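Local coordinates for aspartate--tRNA(Asp/Asn) ligase (Sulfolobus tokodaii, PDB 1WYD), which charges both tRNA(Asp) and tRNA(Asn) with L-aspartate, first activating the amino acid with ATP to form aspartyl-AMP and then passing it to the tRNA acceptor end, at residues Ile134-Leu139 against Arg403-Leu408; Glu285-Lys290 against Thr302-Ile307; Thr409-Gln412 against Glu416-Pro419. All blocks are in the same frame, centred on the assembly; numbering follows the deposited sequence.

Contact 1. Residues Ile134-Leu139 against Arg403-Leu408; sequences IKIQSL and RLMVML
Met405 reaches across to helix 128-150 and lays its thioether against the backbone of Gln137. Its chain is folded at both outer bonds (chi2 -74°), and this curl sets SD 3.6 Å from Gln137 CA and CE 3.7 Å from Gln137 N, with the methyl turned toward Ile136. The side chain of Gln137 runs roughly perpendicular to the methionine: CG stands anti to the backbone N (chi1 -166°), CB sits 3.8 Å from Met405 SD, and the extended chain carries NE2 past Met405 CG. Beside it, Ile136 offers CG2, the branch that lies anti to the backbone N, and this methyl meets Met405 CE at 3.8 Å and Leu408 CB at 4.1 Å. The other branch of Ile136 ends in CD1, beside the carbonyl O of Leu408. The short helix segments cross at 110°, axes 10.6 Å apart. Ile253 and Leu264 cover more of Ile136, while Ser138 OG of the same helix bonds to Glu155 N of the second subunit. Helix 401-409 follows strand 394-400, as in class II motif 3, and carries Arg403, an arginine predicted to bind ATP, which points elsewhere. Without polar bonds between the segments, the contact holds by van der Waals fit, a flexible thioether moulded to a helix backbone and an amide-bearing chain.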
loop_
_atom_site.group_PDB
_atom_site.type_symbol
_atom_site.label_atom_id
_atom_site.label_comp_id
_atom_site.label_asym_id
_atom_site.label_seq_id
_atom_site.Cartn_x
_atom_site.Cartn_y
_atom_site.Cartn_z
ATOM N N ILE B 134 -9.108 -6.184 -12.141
ATOM C CA ILE B 134 -9.115 -5.448 -10.892
ATOM C C ILE B 134 -9.018 -6.466 -9.750
ATOM O O ILE B 134 -8.282 -6.291 -8.780
ATOM C CB ILE B 134 -10.424 -4.620 -10.822
ATOM C CG1 ILE B 134 -10.381 -3.505 -11.873
ATOM C CG2 ILE B 134 -10.674 -4.141 -9.401
ATOM C CD1 ILE B 134 -11.640 -2.604 -11.930
ATOM N N LYS B 135 -9.757 -7.548 -9.900
ATOM C CA LYS B 135 -9.732 -8.649 -8.931
ATOM C C LYS B 135 -8.382 -9.349 -8.804
ATOM O O LYS B 135 -7.934 -9.617 -7.696
ATOM C CB LYS B 135 -10.866 -9.628 -9.204
ATOM C CG LYS B 135 -12.189 -9.078 -8.716
ATOM C CD LYS B 135 -13.382 -10.034 -8.905
ATOM C CE LYS B 135 -13.922 -9.997 -10.299
ATOM N NZ LYS B 135 -15.260 -10.711 -10.392
ATOM N N ILE B 136 -7.711 -9.588 -9.925
ATOM C CA ILE B 136 -6.443 -10.329 -9.931
ATOM C C ILE B 136 -5.328 -9.524 -9.289
ATOM O O ILE B 136 -4.463 -10.096 -8.593
ATOM C CB ILE B 136 -6.059 -10.746 -11.378
ATOM C CG1 ILE B 136 -6.878 -11.965 -11.804
ATOM C CG2 ILE B 136 -4.559 -11.042 -11.542
ATOM C CD1 ILE B 136 -6.711 -12.316 -13.286
ATOM N N GLN B 137 -5.309 -8.214 -9.576
ATOM C CA GLN B 137 -4.353 -7.325 -8.979
ATOM C C GLN B 137 -4.422 -7.408 -7.459
ATOM O O GLN B 137 -3.398 -7.416 -6.806
ATOM C CB GLN B 137 -4.607 -5.862 -9.435
ATOM C CG GLN B 137 -3.446 -4.943 -9.108
ATOM C CD GLN B 137 -3.575 -3.502 -9.652
ATOM O OE1 GLN B 137 -4.220 -2.654 -9.047
ATOM N NE2 GLN B 137 -2.906 -3.231 -10.747
ATOM N N SER B 138 -5.627 -7.489 -6.901
ATOM C CA SER B 138 -5.810 -7.427 -5.463
ATOM C C SER B 138 -5.292 -8.702 -4.807
ATOM O O SER B 138 -4.666 -8.677 -3.722
ATOM C CB SER B 138 -7.296 -7.236 -5.117
ATOM O OG SER B 138 -7.493 -7.267 -3.699
ATOM N N LEU B 139 -5.531 -9.805 -5.505
ATOM C CA LEU B 139 -5.082 -11.122 -5.101
ATOM C C LEU B 139 -3.593 -11.166 -5.281
ATOM O O LEU B 139 -2.899 -11.888 -4.563
ATOM C CB LEU B 139 -5.726 -12.148 -6.035
ATOM C CG LEU B 139 -6.762 -13.199 -5.635
ATOM C CD1 LEU B 139 -7.628 -12.866 -4.395
ATOM C CD2 LEU B 139 -7.618 -13.615 -6.892
ATOM N N ARG B 403 3.296 -4.091 -14.785
ATOM C CA ARG B 403 4.057 -4.957 -15.642
ATOM C C ARG B 403 3.833 -6.412 -15.203
ATOM O O ARG B 403 3.618 -7.273 -16.045
ATOM C CB ARG B 403 5.535 -4.611 -15.587
ATOM C CG ARG B 403 5.994 -3.813 -16.733
ATOM C CD ARG B 403 6.966 -2.789 -16.294
ATOM N NE ARG B 403 7.280 -1.822 -17.338
ATOM C CZ ARG B 403 8.341 -1.936 -18.118
ATOM N NH1 ARG B 403 9.157 -2.992 -17.988
ATOM N NH2 ARG B 403 8.584 -1.023 -19.037
ATOM N N LEU B 404 3.847 -6.670 -13.891
ATOM C CA LEU B 404 3.579 -8.017 -13.343
ATOM C C LEU B 404 2.191 -8.425 -13.762
ATOM O O LEU B 404 1.927 -9.584 -14.001
ATOM C CB LEU B 404 3.674 -8.046 -11.812
ATOM C CG LEU B 404 3.017 -9.202 -11.040
ATOM C CD1 LEU B 404 3.738 -10.610 -11.286
ATOM C CD2 LEU B 404 2.922 -8.867 -9.543
ATOM N N MET B 405 1.300 -7.451 -13.915
ATOM C CA MET B 405 -0.043 -7.820 -14.324
ATOM C C MET B 405 -0.150 -8.437 -15.748
ATOM O O MET B 405 -1.029 -9.275 -15.982
ATOM C CB MET B 405 -0.990 -6.667 -14.113
ATOM C CG MET B 405 -1.293 -6.448 -12.641
ATOM S SD MET B 405 -2.421 -7.716 -11.960
ATOM C CE MET B 405 -3.836 -7.643 -12.971
ATOM N N VAL B 406 0.756 -8.040 -16.658
ATOM C CA VAL B 406 0.838 -8.621 -17.999
ATOM C C VAL B 406 1.085 -10.126 -17.918
ATOM O O VAL B 406 0.451 -10.923 -18.632
ATOM C CB VAL B 406 1.980 -8.014 -18.807
ATOM C CG1 VAL B 406 2.150 -8.739 -20.136
ATOM C CG2 VAL B 406 1.744 -6.509 -19.032
ATOM N N MET B 407 2.006 -10.516 -17.041
ATOM C CA MET B 407 2.299 -11.919 -16.799
ATOM C C MET B 407 1.093 -12.639 -16.151
ATOM O O MET B 407 0.918 -13.853 -16.291
ATOM C CB MET B 407 3.598 -12.013 -15.950
ATOM C CG MET B 407 3.934 -13.390 -15.442
ATOM S SD MET B 407 5.243 -13.352 -14.198
ATOM C CE MET B 407 5.904 -14.976 -14.573
ATOM N N LEU B 408 0.248 -11.905 -15.451
ATOM C CA LEU B 408 -0.888 -12.542 -14.788
ATOM C C LEU B 408 -2.228 -12.467 -15.511
ATOM O O LEU B 408 -3.214 -13.038 -15.024
ATOM C CB LEU B 408 -1.061 -12.036 -13.354
ATOM C CG LEU B 408 0.138 -12.108 -12.417
ATOM C CD1 LEU B 408 -0.255 -11.360 -11.181
ATOM C CD2 LEU B 408 0.440 -13.596 -12.064
#

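Contact 2. Residues Glu285-Lys290 against Thr302-Ile307; sequences EILRSK and TPELRI
Ile286 O is gripped by two donors from one turn further on: Ser289 OG at 3.2 Å, above the carbonyl plane, and the backbone N of Lys290, a weak bond at 3.3 Å. Where the two segments meet, the contact is oily. Leu287 points its fork at helix 302-312, with both methyls used: CD1 and CD2 each lie 3.7 Å from Glu304 CG, so the fork straddles the glutamate's aliphatic stem and lies across it. The stem is bent at chi2 (88°), and it is the methylenes that take the leucine. CD2 also touches Ile307 CB at 4.1 Å. Further along, Lys290 lays its CD methylene 4.4 Å from Ile307 CG2. Ile294, in the loop joining the helices, touches both Leu287 and Glu304. An alanine in place of Leu287 would probably open a gap between the helices and deprive Glu304's stem and Ile307 of part of their cover. Strand 276-279 leads into the first helix, and the second leads to strand 316-320, which lies next to strand 276-279 and parallel to it, so the pair forms the crossover between these strands. Between these segments the meeting is mainly hydrocarbon, consistent with placement by shape and burial more than by charge.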
loop_
_atom_site.group_PDB
_atom_site.type_symbol
_atom_site.label_atom_id
_atom_site.label_comp_id
_atom_site.label_asym_id
_atom_site.label_seq_id
_atom_site.Cartn_x
_atom_site.Cartn_y
_atom_site.Cartn_z
ATOM N N GLU B 285 26.347 -12.461 -26.426
ATOM C CA GLU B 285 26.834 -13.409 -27.431
ATOM C C GLU B 285 25.704 -14.054 -28.263
ATOM O O GLU B 285 25.860 -14.237 -29.474
ATOM C CB GLU B 285 27.803 -14.477 -26.847
ATOM C CG GLU B 285 29.254 -14.015 -26.640
ATOM C CD GLU B 285 29.910 -13.390 -27.889
ATOM O OE1 GLU B 285 30.156 -12.153 -27.882
ATOM O OE2 GLU B 285 30.194 -14.131 -28.878
ATOM N N ILE B 286 24.573 -14.380 -27.638
ATOM C CA ILE B 286 23.452 -14.935 -28.396
ATOM C C ILE B 286 23.043 -13.926 -29.445
ATOM O O ILE B 286 22.782 -14.280 -30.599
ATOM C CB ILE B 286 22.251 -15.318 -27.495
ATOM C CG1 ILE B 286 22.499 -16.677 -26.825
ATOM C CG2 ILE B 286 20.934 -15.333 -28.320
ATOM C CD1 ILE B 286 21.854 -16.826 -25.458
ATOM N N LEU B 287 23.030 -12.655 -29.055
ATOM C CA LEU B 287 22.622 -11.612 -29.981
ATOM C C LEU B 287 23.609 -11.470 -31.123
ATOM O O LEU B 287 23.224 -11.537 -32.298
ATOM C CB LEU B 287 22.368 -10.293 -29.258
ATOM C CG LEU B 287 21.134 -10.388 -28.342
ATOM C CD1 LEU B 287 21.237 -9.358 -27.259
ATOM C CD2 LEU B 287 19.800 -10.292 -29.101
ATOM N N ARG B 288 24.880 -11.307 -30.771
ATOM C CA ARG B 288 25.948 -11.146 -31.744
ATOM C C ARG B 288 25.965 -12.269 -32.786
ATOM O O ARG B 288 26.131 -12.018 -33.980
ATOM C CB ARG B 288 27.287 -11.095 -31.024
ATOM C CG ARG B 288 27.618 -9.738 -30.531
ATOM C CD ARG B 288 29.027 -9.610 -29.992
ATOM N NE ARG B 288 29.910 -9.201 -31.081
ATOM C CZ ARG B 288 30.800 -9.994 -31.659
ATOM N NH1 ARG B 288 30.976 -11.271 -31.262
ATOM N NH2 ARG B 288 31.529 -9.503 -32.641
ATOM N N SER B 289 25.778 -13.492 -32.300
ATOM C CA SER B 289 25.852 -14.685 -33.110
ATOM C C SER B 289 24.649 -14.841 -34.043
ATOM O O SER B 289 24.666 -15.676 -34.939
ATOM C CB SER B 289 25.977 -15.902 -32.192
ATOM O OG SER B 289 24.695 -16.423 -31.951
ATOM N N LYS B 290 23.602 -14.053 -33.814
ATOM C CA LYS B 290 22.448 -13.967 -34.721
ATOM C C LYS B 290 22.557 -12.761 -35.654
ATOM O O LYS B 290 21.683 -12.560 -36.509
ATOM C CB LYS B 290 21.132 -13.882 -33.946
ATOM C CG LYS B 290 20.766 -15.119 -33.192
ATOM C CD LYS B 290 19.509 -15.710 -33.737
ATOM C CE LYS B 290 19.288 -17.104 -33.138
ATOM N NZ LYS B 290 20.146 -18.174 -33.765
ATOM N N THR B 302 14.085 -3.843 -25.938
ATOM C CA THR B 302 12.945 -4.707 -26.215
ATOM C C THR B 302 13.187 -5.556 -27.448
ATOM O O THR B 302 13.041 -6.798 -27.371
ATOM C CB THR B 302 11.669 -3.896 -26.371
ATOM O OG1 THR B 302 11.390 -3.245 -25.134
ATOM C CG2 THR B 302 10.472 -4.813 -26.593
ATOM N N PRO B 303 13.571 -4.920 -28.571
ATOM C CA PRO B 303 13.874 -5.669 -29.802
ATOM C C PRO B 303 14.799 -6.846 -29.487
ATOM O O PRO B 303 14.471 -7.945 -29.935
ATOM C CB PRO B 303 14.567 -4.639 -30.705
ATOM C CG PRO B 303 14.864 -3.427 -29.785
ATOM C CD PRO B 303 13.775 -3.469 -28.751
ATOM N N GLU B 304 15.853 -6.648 -28.680
ATOM C CA GLU B 304 16.739 -7.746 -28.244
ATOM C C GLU B 304 16.079 -8.797 -27.346
ATOM O O GLU B 304 16.342 -10.011 -27.490
ATOM C CB GLU B 304 18.010 -7.199 -27.573
ATOM C CG GLU B 304 19.044 -6.708 -28.581
ATOM C CD GLU B 304 18.858 -5.240 -28.980
ATOM O OE1 GLU B 304 17.951 -4.936 -29.784
ATOM O OE2 GLU B 304 19.638 -4.390 -28.488
ATOM N N LEU B 305 15.239 -8.335 -26.414
ATOM C CA LEU B 305 14.525 -9.236 -25.503
ATOM C C LEU B 305 13.616 -10.172 -26.281
ATOM O O LEU B 305 13.444 -11.340 -25.909
ATOM C CB LEU B 305 13.714 -8.457 -24.486
ATOM C CG LEU B 305 14.457 -7.577 -23.499
ATOM C CD1 LEU B 305 13.448 -6.740 -22.719
ATOM C CD2 LEU B 305 15.311 -8.418 -22.542
ATOM N N ARG B 306 13.061 -9.673 -27.378
ATOM C CA ARG B 306 12.284 -10.536 -28.279
ATOM C C ARG B 306 13.096 -11.720 -28.797
ATOM O O ARG B 306 12.647 -12.861 -28.703
ATOM C CB ARG B 306 11.666 -9.756 -29.434
ATOM C CG ARG B 306 10.427 -8.977 -29.010
ATOM C CD ARG B 306 9.573 -8.459 -30.170
ATOM N NE ARG B 306 8.375 -7.777 -29.676
ATOM C CZ ARG B 306 8.273 -6.445 -29.558
ATOM N NH1 ARG B 306 9.303 -5.647 -29.919
ATOM N NH2 ARG B 306 7.135 -5.914 -29.090
ATOM N N ILE B 307 14.299 -11.439 -29.295
ATOM C CA ILE B 307 15.161 -12.469 -29.854
ATOM C C ILE B 307 15.625 -13.370 -28.713
ATOM O O ILE B 307 15.671 -14.607 -28.856
ATOM C CB ILE B 307 16.353 -11.828 -30.609
ATOM C CG1 ILE B 307 15.859 -10.860 -31.681
ATOM C CG2 ILE B 307 17.240 -12.880 -31.248
ATOM C CD1 ILE B 307 16.634 -9.556 -31.682
#

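Contact 3. Residues Thr409-Gln412 against Glu416-Pro419; sequences TGIQ and EIVP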
loop_
_atom_site.group_PDB
_atom_site.type_symbol
_atom_site.label_atom_id
_atom_site.label_comp_id
_atom_site.label_asym_id
_atom_site.label_seq_id
_atom_site.Cartn_x
_atom_site.Cartn_y
_atom_site.Cartn_z
ATOM N N THR B 409 -2.294 -11.799 -16.663
ATOM C CA THR B 409 -3.584 -11.627 -17.336
ATOM C C THR B 409 -3.518 -11.833 -18.835
ATOM O O THR B 409 -4.512 -12.150 -19.470
ATOM C CB THR B 409 -4.113 -10.205 -17.083
ATOM O OG1 THR B 409 -3.108 -9.268 -17.507
ATOM C CG2 THR B 409 -4.269 -9.964 -15.599
ATOM N N GLY B 410 -2.336 -11.614 -19.408
ATOM C CA GLY B 410 -2.205 -11.614 -20.848
ATOM C C GLY B 410 -2.402 -10.248 -21.500
ATOM O O GLY B 410 -2.043 -10.079 -22.697
ATOM N N ILE B 411 -2.946 -9.278 -20.758
ATOM C CA ILE B 411 -3.150 -7.940 -21.357
ATOM C C ILE B 411 -1.833 -7.295 -21.720
ATOM O O ILE B 411 -0.936 -7.143 -20.888
ATOM C CB ILE B 411 -4.018 -7.002 -20.471
ATOM C CG1 ILE B 411 -5.442 -7.513 -20.413
ATOM C CG2 ILE B 411 -4.024 -5.566 -21.035
ATOM C CD1 ILE B 411 -6.050 -7.297 -19.094
ATOM N N GLN B 412 -1.733 -6.927 -22.985
ATOM C CA GLN B 412 -0.535 -6.335 -23.559
ATOM C C GLN B 412 -0.559 -4.795 -23.533
ATOM O O GLN B 412 0.224 -4.157 -24.216
ATOM C CB GLN B 412 -0.364 -6.810 -25.015
ATOM C CG GLN B 412 -0.115 -8.321 -25.202
ATOM C CD GLN B 412 1.050 -8.833 -24.349
ATOM O OE1 GLN B 412 2.208 -8.555 -24.649
ATOM N NE2 GLN B 412 0.738 -9.564 -23.281
ATOM N N GLU B 416 -4.595 -0.586 -20.321
ATOM C CA GLU B 416 -5.685 -1.507 -20.127
ATOM C C GLU B 416 -5.644 -2.183 -18.740
ATOM O O GLU B 416 -6.610 -2.828 -18.340
ATOM C CB GLU B 416 -5.679 -2.525 -21.237
ATOM C CG GLU B 416 -5.614 -1.928 -22.610
ATOM C CD GLU B 416 -6.634 -2.539 -23.527
ATOM O OE1 GLU B 416 -6.925 -3.774 -23.390
ATOM O OE2 GLU B 416 -7.135 -1.782 -24.391
ATOM N N ILE B 417 -4.547 -2.034 -18.006
ATOM C CA ILE B 417 -4.453 -2.627 -16.670
ATOM C C ILE B 417 -4.738 -1.578 -15.585
ATOM O O ILE B 417 -5.508 -1.821 -14.639
ATOM C CB ILE B 417 -3.070 -3.335 -16.493
ATOM C CG1 ILE B 417 -3.049 -4.656 -17.288
ATOM C CG2 ILE B 417 -2.758 -3.609 -15.024
ATOM C CD1 ILE B 417 -1.677 -5.145 -17.801
ATOM N N VAL B 418 -4.157 -0.387 -15.756
ATOM C CA VAL B 418 -4.284 0.634 -14.738
ATOM C C VAL B 418 -5.621 1.350 -14.959
ATOM O O VAL B 418 -5.849 1.945 -16.025
ATOM C CB VAL B 418 -3.074 1.581 -14.744
ATOM C CG1 VAL B 418 -3.271 2.758 -13.810
ATOM C CG2 VAL B 418 -1.814 0.820 -14.423
ATOM N N PRO B 419 -6.492 1.344 -13.948
ATOM C CA PRO B 419 -7.844 1.842 -14.142
ATOM C C PRO B 419 -7.776 3.353 -14.435
ATOM O O PRO B 419 -8.565 3.807 -15.257
ATOM C CB PRO B 419 -8.519 1.567 -12.799
ATOM C CG PRO B 419 -7.680 0.754 -12.116
ATOM C CD PRO B 419 -6.246 1.034 -12.536
#
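With chi1 at -68°, Ile411 sets CG2 anti to the backbone N, and this branch becomes its leading edge toward Glu416 and Ile417. Ile417, with a similar first torsion (-74°), swings CG1 and CD1 back toward Ile411, and the two side chains lie alongside one another, running opposite ways. Ile411 CG2 closes to 3.5 Å on Glu416 CB. The same Ile411 CG2 lies 4.0 Å from Ile417 CG1, and Ile417 CD1 is 3.8 Å from Ile411 O. The turn that presents Ile411 is fixed by its own bonds. Thr409 OG1 accepts from Ile411 N at 3.3 Å, an ST turn, and is also hydrogen-bonded to Met405 O, one turn back in helix 401-409. Gly410 has a positive phi at which a CB would jam against the carbonyl before it. Gln412 NE2 reaches back to Gly410 O at 2.9 Å, the N-H pointing almost straight at the oxygen (178°) from above the carbonyl plane. Glu416 meets Ile411 mainly through CB, while its OE2 forms a salt bridge with Arg117 on helix 114-118. The loop folds back against helix 401-409, where Ile417 rests on Met405 and Val406; Ile411 packs on Val133 of helix 128-150, and Pro419 meets Met195 of the second subunit.

All three contacts belong to the class II catalytic domain. Contacts 1 and 3 are neighbours, their centres 8 Å apart: contact 3 lies in the loop that leaves helix 401-409 and packs back on it, with Met405 CB 3.6 Å from Ile417 CG2. Contact 2 stands apart, about 28 Å from contact 1 and 26 Å from contact 3 between centres, among helices that border the strand 276-279 edge of the eight-stranded sheet, and touches neither. Along the chain, contact 2 falls between the two segments of contact 1, and contact 3 follows both. Contact 1 joins the helix of the predicted ATP-binding arginine to a helix that meets the second subunit, and contact 3 braces the loop after it.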